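Local coordinates for microcin B17-processing protein McbD (Escherichia coli str. K-12 substr. MG1655, PDB 6GRH) that is necessary to process the inactive microcin B17 precursor McbA into the active antibiotic peptide, alongside McbB and McbC, at residues E[191-196]-E[200-205]; E[124-129]-E[134-139]; E[176-181]-E[299-304]. The protein carries 1 engineered substitution. One frame throughout, in Å; residues are numbered along the deposited sequence. Where two conformers were deposited one is given.

All three contacts lie within the YcaO region of the chain but hold different elements. Contacts 1 and 2 are short-range, with centres 44 Å apart on opposite sides of the chain's centre, whereas contact 3 joins two helices far apart in sequence and encloses contact 1 in the loop it closes. Contact 1 mixes a helical backbone bond accepted by the exposed N196 with a small buried aliphatic cluster. Contact 2 is buried throughout and adds a water bridge to alanine and valine packing. Contact 3 is largely buried too, with two aromatic rings against one leucine. Contacts 1 and 2 both border other subunits, and contact 3 touches none.

Contact 1: residues E[191-196]-E[200-205]; sequences IVTGIN and EILLAL
L202 directs its CD1 methyl at the loop leading into its own helix, where I191 and T193 receive it. Between side chains the nearest pair is L202 CD1 and I191 CG2, 4.2 Å apart, a branch methyl meeting a branch methyl; the end of I191 leads away from the helix, and the residue also packs on I213 of strand 210-215. The backbone I191 O, which is hydrogen-bonded to R206, lies 4.1 Å from L202 CD1. T193 contributes its CG2 methyl, 4.4 Å from L202 CD1. With CG anti to its carbonyl carbon (chi1 -68°), L202 leans back along the helix toward the loop, and it also packs on V259 and I211.

T193 uses its other branch for polar contacts. Its OG1 accepts from I195 N at 3.1 Å, forming an ST turn, and is hydrogen-bonded to D199 OD1 as well, so one residue offers carbon to the leucine and oxygen to the start of the helix. I195 occupies the N-cap position, and near the helix start E200 N donates to N196 O over 3.0 Å, a regular i to i+4 bond. E200 CB lies 3.4 Å from N196 O, and from there the bent side chain carries OE2 to N23 and into a salt bridge with R63 of the McbC subunit.

The chemistry thus divides by place. Methyl groups pack loosely between the helix and its entry loop, polar groups organise the helix start, and the E200 carboxylate, whose negative charge is probably stabilised by the arginine, ties this helix to a neighbouring subunit.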
loop_
_atom_site.group_PDB
_atom_site.type_symbol
_atom_site.label_atom_id
_atom_site.label_comp_id
_atom_site.label_asym_id
_atom_site.label_seq_id
_atom_site.Cartn_x
_atom_site.Cartn_y
_atom_site.Cartn_z
ATOM N N ILE E 191 6.995 36.734 31.377
ATOM C CA ILE E 191 7.328 37.101 29.996
ATOM C C ILE E 191 6.550 36.261 28.997
ATOM O O ILE E 191 6.403 35.056 29.197
ATOM C CB ILE E 191 8.854 36.948 29.717
ATOM C CG1 ILE E 191 9.260 37.594 28.389
ATOM C CG2 ILE E 191 9.319 35.480 29.732
ATOM C CD1 ILE E 191 9.247 39.110 28.421
ATOM N N VAL E 192 6.046 36.905 27.941
ATOM C CA VAL E 192 5.413 36.205 26.808
ATOM C C VAL E 192 6.320 36.387 25.591
ATOM O O VAL E 192 6.659 37.526 25.253
ATOM C CB VAL E 192 3.991 36.749 26.512
ATOM C CG1 VAL E 192 3.426 36.139 25.226
ATOM C CG2 VAL E 192 3.066 36.465 27.687
ATOM N N THR E 193 6.716 35.274 24.953
ATOM C CA THR E 193 7.625 35.319 23.803
ATOM C C THR E 193 6.934 35.362 22.434
ATOM O O THR E 193 7.575 35.719 21.454
ATOM C CB THR E 193 8.625 34.140 23.799
ATOM O OG1 THR E 193 7.963 32.905 23.446
ATOM C CG2 THR E 193 9.346 34.012 25.158
ATOM N N GLY E 194 5.665 34.956 22.344
ATOM C CA GLY E 194 5.015 34.756 21.042
ATOM C C GLY E 194 5.356 33.454 20.329
ATOM O O GLY E 194 4.717 33.109 19.341
ATOM N N ILE E 195 6.335 32.695 20.817
ATOM C CA ILE E 195 6.698 31.443 20.182
ATOM C C ILE E 195 5.940 30.343 20.925
ATOM O O ILE E 195 6.164 30.145 22.127
ATOM C CB ILE E 195 8.213 31.221 20.216
ATOM C CG1 ILE E 195 8.926 32.393 19.507
ATOM C CG2 ILE E 195 8.546 29.872 19.580
ATOM C CD1 ILE E 195 10.435 32.294 19.478
ATOM N N ASN E 196 5.049 29.647 20.212
ATOM C CA ASN E 196 4.066 28.757 20.835
ATOM C C ASN E 196 4.688 27.700 21.769
ATOM O O ASN E 196 4.208 27.533 22.886
ATOM C CB ASN E 196 3.162 28.068 19.782
ATOM C CG ASN E 196 1.985 28.940 19.360
ATOM O OD1 ASN E 196 1.938 30.134 19.648
ATOM N ND2 ASN E 196 1.015 28.337 18.699
ATOM N N GLU E 200 4.153 27.582 25.873
ATOM C CA GLU E 200 3.573 26.342 26.401
ATOM C C GLU E 200 4.397 25.801 27.598
ATOM O O GLU E 200 3.835 25.471 28.644
ATOM C CB GLU E 200 3.508 25.300 25.287
ATOM C CG GLU E 200 2.646 24.088 25.584
ATOM C CD GLU E 200 1.205 24.227 25.126
ATOM O OE1 GLU E 200 0.740 25.339 24.754
ATOM O OE2 GLU E 200 0.522 23.187 25.167
ATOM N N ILE E 201 5.721 25.729 27.434
ATOM C CA ILE E 201 6.614 25.324 28.528
ATOM C C ILE E 201 6.525 26.316 29.689
ATOM O O ILE E 201 6.323 25.912 30.826
ATOM C CB ILE E 201 8.093 25.174 28.080
ATOM C CG1 ILE E 201 8.245 24.048 27.065
ATOM C CG2 ILE E 201 9.016 24.925 29.280
ATOM C CD1 ILE E 201 9.500 24.180 26.228
ATOM N N LEU E 202 6.649 27.613 29.418
ATOM C CA LEU E 202 6.625 28.592 30.506
ATOM C C LEU E 202 5.313 28.521 31.297
ATOM O O LEU E 202 5.341 28.524 32.530
ATOM C CB LEU E 202 6.894 30.025 30.004
ATOM C CG LEU E 202 8.325 30.259 29.502
ATOM C CD1 LEU E 202 8.385 31.525 28.662
ATOM C CD2 LEU E 202 9.319 30.333 30.652
ATOM N N LEU E 203 4.174 28.418 30.601
ATOM C CA LEU E 203 2.881 28.323 31.297
ATOM C C LEU E 203 2.801 27.055 32.180
ATOM O O LEU E 203 2.368 27.107 33.322
ATOM C CB LEU E 203 1.722 28.344 30.294
ATOM C CG LEU E 203 0.340 28.540 30.922
ATOM C CD1 LEU E 203 0.254 29.861 31.655
ATOM C CD2 LEU E 203 -0.752 28.451 29.863
ATOM N N ALA E 204 3.225 25.926 31.630
ATOM C CA ALA E 204 3.219 24.671 32.375
ATOM C C ALA E 204 4.092 24.767 33.634
ATOM O O ALA E 204 3.661 24.351 34.713
ATOM C CB ALA E 204 3.675 23.529 31.488
ATOM N N LEU E 205 5.288 25.352 33.499
ATOM C CA LEU E 205 6.200 25.531 34.647
ATOM C C LEU E 205 5.604 26.448 35.706
ATOM O O LEU E 205 5.678 26.143 36.897
ATOM C CB LEU E 205 7.569 26.056 34.210
ATOM C CG LEU E 205 8.403 25.145 33.299
ATOM C CD1 LEU E 205 9.670 25.871 32.862
ATOM C CD2 LEU E 205 8.750 23.840 33.996
#

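Contact 2: residues E[124-129]-E[134-139]; sequences IPAVII and ITAADD
A126 and V127 sit where strand 121-125 of the antiparallel sheet of the YcaO domain leads into a turn, and they pack on A136 and D139 of the loop that returns past them. The chain arrives through I124 and P125. From A126 onward the backbone takes helical angles, and I129 N bonds to A126 O at 2.9 Å.

A126 brings its methyl to that of A136, CB to CB at 4.4 Å, and keeps a backbone link to K109 of the neighbouring strand. V127 carries more of the contact. The A136 methyl lies over its backbone, with A136 CB 3.7 Å from V127 CA, so the two segments come close here. Beyond that methyl, V127 CB is also 3.7 Å from D139 CB. A chi1 of 74° puts V127 CG1 between the backbone N and the carbonyl carbon and leaves CG2 anti to the N. This second branch reaches the backbone of D139, with V127 CG2 3.7 Å from D139 O. I128 then points the other way, leaving A126 and V127 as the residues of the turn that meet the returning loop.

The D139 carboxylate is held by H106 NE2 at OD1 and by K109 N at OD2, while T135 in the same loop reaches K206 of the McbB subunit. A water completes the join: it accepts from V127 N at 2.8 Å and donates to D139 OD2 at 2.6 Å.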
loop_
_atom_site.group_PDB
_atom_site.type_symbol
_atom_site.label_atom_id
_atom_site.label_comp_id
_atom_site.label_asym_id
_atom_site.label_seq_id
_atom_site.Cartn_x
_atom_site.Cartn_y
_atom_site.Cartn_z
ATOM N N ILE E 124 48.034 21.443 22.111
ATOM C CA ILE E 124 47.677 21.597 23.503
ATOM C C ILE E 124 47.639 20.205 24.134
ATOM O O ILE E 124 47.656 19.197 23.404
ATOM C CB ILE E 124 46.353 22.363 23.674
ATOM C CG1 ILE E 124 45.189 21.643 22.989
ATOM C CG2 ILE E 124 46.501 23.789 23.131
ATOM C CD1 ILE E 124 43.858 22.330 23.226
ATOM N N PRO E 125 47.635 20.136 25.485
ATOM C CA PRO E 125 47.615 18.823 26.122
ATOM C C PRO E 125 46.345 18.055 25.858
ATOM O O PRO E 125 45.248 18.574 26.069
ATOM C CB PRO E 125 47.741 19.149 27.610
ATOM C CG PRO E 125 48.517 20.409 27.622
ATOM C CD PRO E 125 47.941 21.191 26.476
ATOM N N ALA E 126 46.519 16.815 25.413
ATOM C CA ALA E 126 45.415 15.920 25.123
ATOM C C ALA E 126 44.582 15.593 26.363
ATOM O O ALA E 126 43.356 15.369 26.246
ATOM C CB ALA E 126 45.940 14.635 24.500
ATOM N N VAL E 127 45.225 15.588 27.537
ATOM C CA VAL E 127 44.542 15.264 28.793
ATOM C C VAL E 127 43.334 16.185 29.097
ATOM O O VAL E 127 42.390 15.787 29.785
ATOM C CB VAL E 127 45.531 15.264 29.966
ATOM C CG1 VAL E 127 45.945 16.690 30.348
ATOM C CG2 VAL E 127 44.966 14.495 31.158
ATOM N N ILE E 128 43.376 17.410 28.585
ATOM C CA ILE E 128 42.267 18.348 28.755
ATOM C C ILE E 128 41.038 17.992 27.878
ATOM O O ILE E 128 39.907 18.278 28.257
ATOM C CB ILE E 128 42.737 19.801 28.497
ATOM C CG1 ILE E 128 43.880 20.133 29.464
ATOM C CG2 ILE E 128 41.595 20.796 28.693
ATOM C CD1 ILE E 128 44.646 21.380 29.105
ATOM N N ILE E 129 41.284 17.351 26.740
ATOM C CA ILE E 129 40.284 17.155 25.695
ATOM C C ILE E 129 39.622 15.780 25.692
ATOM O O ILE E 129 38.412 15.676 25.511
ATOM C CB ILE E 129 40.922 17.455 24.329
ATOM C CG1 ILE E 129 40.568 18.889 23.961
ATOM C CG2 ILE E 129 40.435 16.490 23.262
ATOM C CD1 ILE E 129 41.732 19.728 23.494
ATOM N N ILE E 134 42.184 6.367 29.061
ATOM C CA ILE E 134 43.248 5.667 28.357
ATOM C C ILE E 134 44.100 6.594 27.494
ATOM O O ILE E 134 45.321 6.461 27.448
ATOM C CB ILE E 134 42.634 4.523 27.497
ATOM C CG1 ILE E 134 42.005 3.480 28.444
ATOM C CG2 ILE E 134 43.701 3.873 26.616
ATOM C CD1 ILE E 134 41.011 2.532 27.823
ATOM N N THR E 135 43.448 7.517 26.797
ATOM C CA THR E 135 44.098 8.359 25.799
ATOM C C THR E 135 45.341 9.060 26.353
ATOM O O THR E 135 46.404 8.975 25.751
ATOM C CB THR E 135 43.093 9.367 25.236
ATOM O OG1 THR E 135 42.004 8.638 24.663
ATOM C CG2 THR E 135 43.725 10.228 24.183
ATOM N N ALA E 136 45.208 9.697 27.516
ATOM C CA ALA E 136 46.309 10.425 28.135
ATOM C C ALA E 136 46.473 10.013 29.590
ATOM O O ALA E 136 46.724 10.853 30.457
ATOM C CB ALA E 136 46.065 11.939 28.004
ATOM N N ALA E 137 46.366 8.702 29.832
ATOM C CA ALA E 137 46.496 8.097 31.162
ATOM C C ALA E 137 47.673 8.622 32.002
ATOM O O ALA E 137 47.499 8.913 33.177
ATOM C CB ALA E 137 46.616 6.580 31.040
ATOM N N ASP E 138 48.853 8.728 31.393
ATOM C CA ASP E 138 50.087 9.125 32.108
ATOM C C ASP E 138 50.134 10.629 32.479
ATOM O O ASP E 138 51.001 11.046 33.257
ATOM C CB ASP E 138 51.333 8.752 31.293
ATOM C CG ASP E 138 51.468 7.246 31.089
ATOM O OD1 ASP E 138 51.600 6.521 32.088
ATOM O OD2 ASP E 138 51.402 6.784 29.930
ATOM N N ASP E 139 49.202 11.417 31.925
ATOM C CA ASP E 139 49.055 12.842 32.221
ATOM C C ASP E 139 47.943 13.134 33.238
ATOM O O ASP E 139 47.763 14.286 33.628
ATOM C CB ASP E 139 48.751 13.604 30.925
ATOM C CG ASP E 139 49.783 13.349 29.821
ATOM O OD1 ASP E 139 50.908 12.876 30.120
ATOM O OD2 ASP E 139 49.454 13.615 28.640
HETATM O O HOH W 1 48.063 15.664 27.721
#

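Contact 3: residues E[176-181]-E[299-304]; sequences LYWLQG and FTDLCE
L302 projects its CD2 methyl into the angle between Y177 and W178, two consecutive aromatic residues on the last turn of helix 157-180. The local axes of that helix and of helix 296-304 stand 11.0 Å apart at 84°, a spacing bridged mainly by side chains.

Conformation decides how they meet. Y177 and W178 both set CG anti to the backbone N (chi1 169° and 173°), which swings both rings out from the helix toward the other one. L302 has CG anti to its carbonyl carbon instead, and CD2 is the branch that does the touching. It meets the indole at the edge, in the ring plane, 3.9 Å from W178 CZ3 and equally close to CE3. Against the phenol the approach is oblique, with L302 CD2 4.0 Å from Y177 CE2. One methyl therefore engages two rings, and the leucine side chain runs at about a right angle to that of W178. Further out, Y177 OH passes 3.7 Å from L302 O; both atoms are hydrogen-bonded to T306 OG1, so the threonine links them.

D301 comes less close, its OD2 4.3 Å from W178 CZ3. W178 is fixed from beyond the two segments: NE1 is hydrogen-bonded to K391 O and the ring forms a cation-pi pair with R388, which is also in a long, weak ion pair with D301 OD2.

The join between the helices is thus apolar, an aliphatic methyl against aromatic carbon, with the polar ends of the rings satisfied nearby. Through its indole, W178 thus also joins helix 157-180 to the C-terminal residues R388 and K391.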
loop_
_atom_site.group_PDB
_atom_site.type_symbol
_atom_site.label_atom_id
_atom_site.label_comp_id
_atom_site.label_asym_id
_atom_site.label_seq_id
_atom_site.Cartn_x
_atom_site.Cartn_y
_atom_site.Cartn_z
ATOM N N LEU E 176 31.071 32.018 36.982
ATOM C CA LEU E 176 31.188 33.322 37.638
ATOM C C LEU E 176 29.927 33.652 38.453
ATOM O O LEU E 176 30.026 34.103 39.600
ATOM C CB LEU E 176 31.487 34.437 36.641
ATOM C CG LEU E 176 31.956 35.701 37.367
ATOM C CD1 LEU E 176 33.316 35.463 38.010
ATOM C CD2 LEU E 176 32.009 36.902 36.438
ATOM N N TYR E 177 28.758 33.399 37.867
ATOM C CA TYR E 177 27.468 33.556 38.572
ATOM C C TYR E 177 27.378 32.659 39.809
ATOM O O TYR E 177 27.002 33.122 40.895
ATOM C CB TYR E 177 26.302 33.230 37.651
ATOM C CG TYR E 177 24.972 33.106 38.358
ATOM C CD1 TYR E 177 24.332 34.223 38.869
ATOM C CD2 TYR E 177 24.361 31.885 38.512
ATOM C CE1 TYR E 177 23.110 34.126 39.516
ATOM C CE2 TYR E 177 23.145 31.767 39.158
ATOM C CZ TYR E 177 22.519 32.886 39.652
ATOM O OH TYR E 177 21.314 32.765 40.281
ATOM N N TRP E 178 27.728 31.387 39.630
ATOM C CA TRP E 178 27.783 30.438 40.740
ATOM C C TRP E 178 28.661 30.966 41.888
ATOM O O TRP E 178 28.208 31.042 43.033
ATOM C CB TRP E 178 28.316 29.094 40.254
ATOM C CG TRP E 178 28.566 28.081 41.339
ATOM C CD1 TRP E 178 29.752 27.458 41.629
ATOM C CD2 TRP E 178 27.607 27.556 42.249
ATOM N NE1 TRP E 178 29.580 26.571 42.651
ATOM C CE2 TRP E 178 28.274 26.610 43.057
ATOM C CE3 TRP E 178 26.237 27.780 42.456
ATOM C CZ2 TRP E 178 27.625 25.896 44.068
ATOM C CZ3 TRP E 178 25.585 27.059 43.460
ATOM C CH2 TRP E 178 26.284 26.136 44.255
ATOM N N LEU E 179 29.884 31.378 41.568
ATOM C CA LEU E 179 30.853 31.778 42.594
ATOM C C LEU E 179 30.533 33.094 43.303
ATOM O O LEU E 179 30.764 33.206 44.500
ATOM C CB LEU E 179 32.266 31.826 42.009
ATOM C CG LEU E 179 32.778 30.447 41.576
ATOM C CD1 LEU E 179 34.000 30.564 40.675
ATOM C CD2 LEU E 179 33.058 29.545 42.768
ATOM N N GLN E 180 30.012 34.071 42.566
ATOM C CA GLN E 180 29.802 35.436 43.073
ATOM C C GLN E 180 28.351 35.809 43.366
ATOM O O GLN E 180 28.100 36.761 44.091
ATOM C CB GLN E 180 30.391 36.435 42.084
ATOM C CG GLN E 180 31.887 36.253 41.908
ATOM C CD GLN E 180 32.547 37.408 41.187
ATOM O OE1 GLN E 180 33.412 38.087 41.739
ATOM N NE2 GLN E 180 32.136 37.640 39.949
ATOM N N GLY E 181 27.404 35.077 42.795
ATOM C CA GLY E 181 25.993 35.419 42.910
ATOM C C GLY E 181 25.500 36.621 42.106
ATOM O O GLY E 181 24.374 37.056 42.315
ATOM N N PHE E 299 16.833 25.603 44.218
ATOM C CA PHE E 299 16.143 26.783 43.661
ATOM C C PHE E 299 16.255 27.996 44.581
ATOM O O PHE E 299 16.663 29.072 44.143
ATOM C CB PHE E 299 14.665 26.444 43.388
ATOM C CG PHE E 299 13.864 27.569 42.794
ATOM C CD1 PHE E 299 14.142 28.045 41.515
ATOM C CD2 PHE E 299 12.801 28.133 43.498
ATOM C CE1 PHE E 299 13.381 29.067 40.946
ATOM C CE2 PHE E 299 12.044 29.172 42.944
ATOM C CZ PHE E 299 12.330 29.629 41.662
ATOM N N THR E 300 15.898 27.821 45.849
ATOM C CA THR E 300 15.966 28.924 46.819
ATOM C C THR E 300 17.394 29.397 47.064
ATOM O O THR E 300 17.634 30.596 47.076
ATOM C CB THR E 300 15.353 28.556 48.176
ATOM O OG1 THR E 300 15.936 27.339 48.638
ATOM C CG2 THR E 300 13.846 28.387 48.055
ATOM N N ASP E 301 18.327 28.467 47.263
ATOM C CA ASP E 301 19.736 28.828 47.433
ATOM C C ASP E 301 20.284 29.708 46.288
ATOM O O ASP E 301 21.017 30.679 46.546
ATOM C CB ASP E 301 20.612 27.592 47.579
ATOM C CG ASP E 301 22.085 27.934 47.585
ATOM O OD1 ASP E 301 22.573 28.522 48.582
ATOM O OD2 ASP E 301 22.741 27.655 46.566
ATOM N N LEU E 302 19.938 29.381 45.041
ATOM C CA LEU E 302 20.349 30.232 43.917
ATOM C C LEU E 302 19.662 31.609 43.939
ATOM O O LEU E 302 20.342 32.637 43.885
ATOM C CB LEU E 302 20.142 29.528 42.560
ATOM C CG LEU E 302 21.174 28.448 42.227
ATOM C CD1 LEU E 302 20.755 27.683 40.990
ATOM C CD2 LEU E 302 22.562 29.033 42.023
ATOM N N CYS E 303 18.336 31.618 44.063
ATOM C CA CYS E 303 17.543 32.845 43.918
ATOM C C CYS E 303 17.774 33.847 45.046
ATOM O O CYS E 303 17.913 35.040 44.783
ATOM C CB CYS E 303 16.050 32.536 43.842
ATOM S SG CYS E 303 15.588 31.567 42.411
ATOM N N GLU E 304 17.805 33.360 46.283
ATOM C CA GLU E 304 18.024 34.212 47.446
ATOM C C GLU E 304 19.450 34.802 47.538
ATOM O O GLU E 304 19.648 35.813 48.215
ATOM C CB GLU E 304 17.690 33.437 48.727
ATOM C CG GLU E 304 16.228 33.018 48.868
ATOM C CD GLU E 304 15.958 32.335 50.201
ATOM O OE1 GLU E 304 16.673 32.644 51.181
ATOM O OE2 GLU E 304 15.035 31.499 50.278
#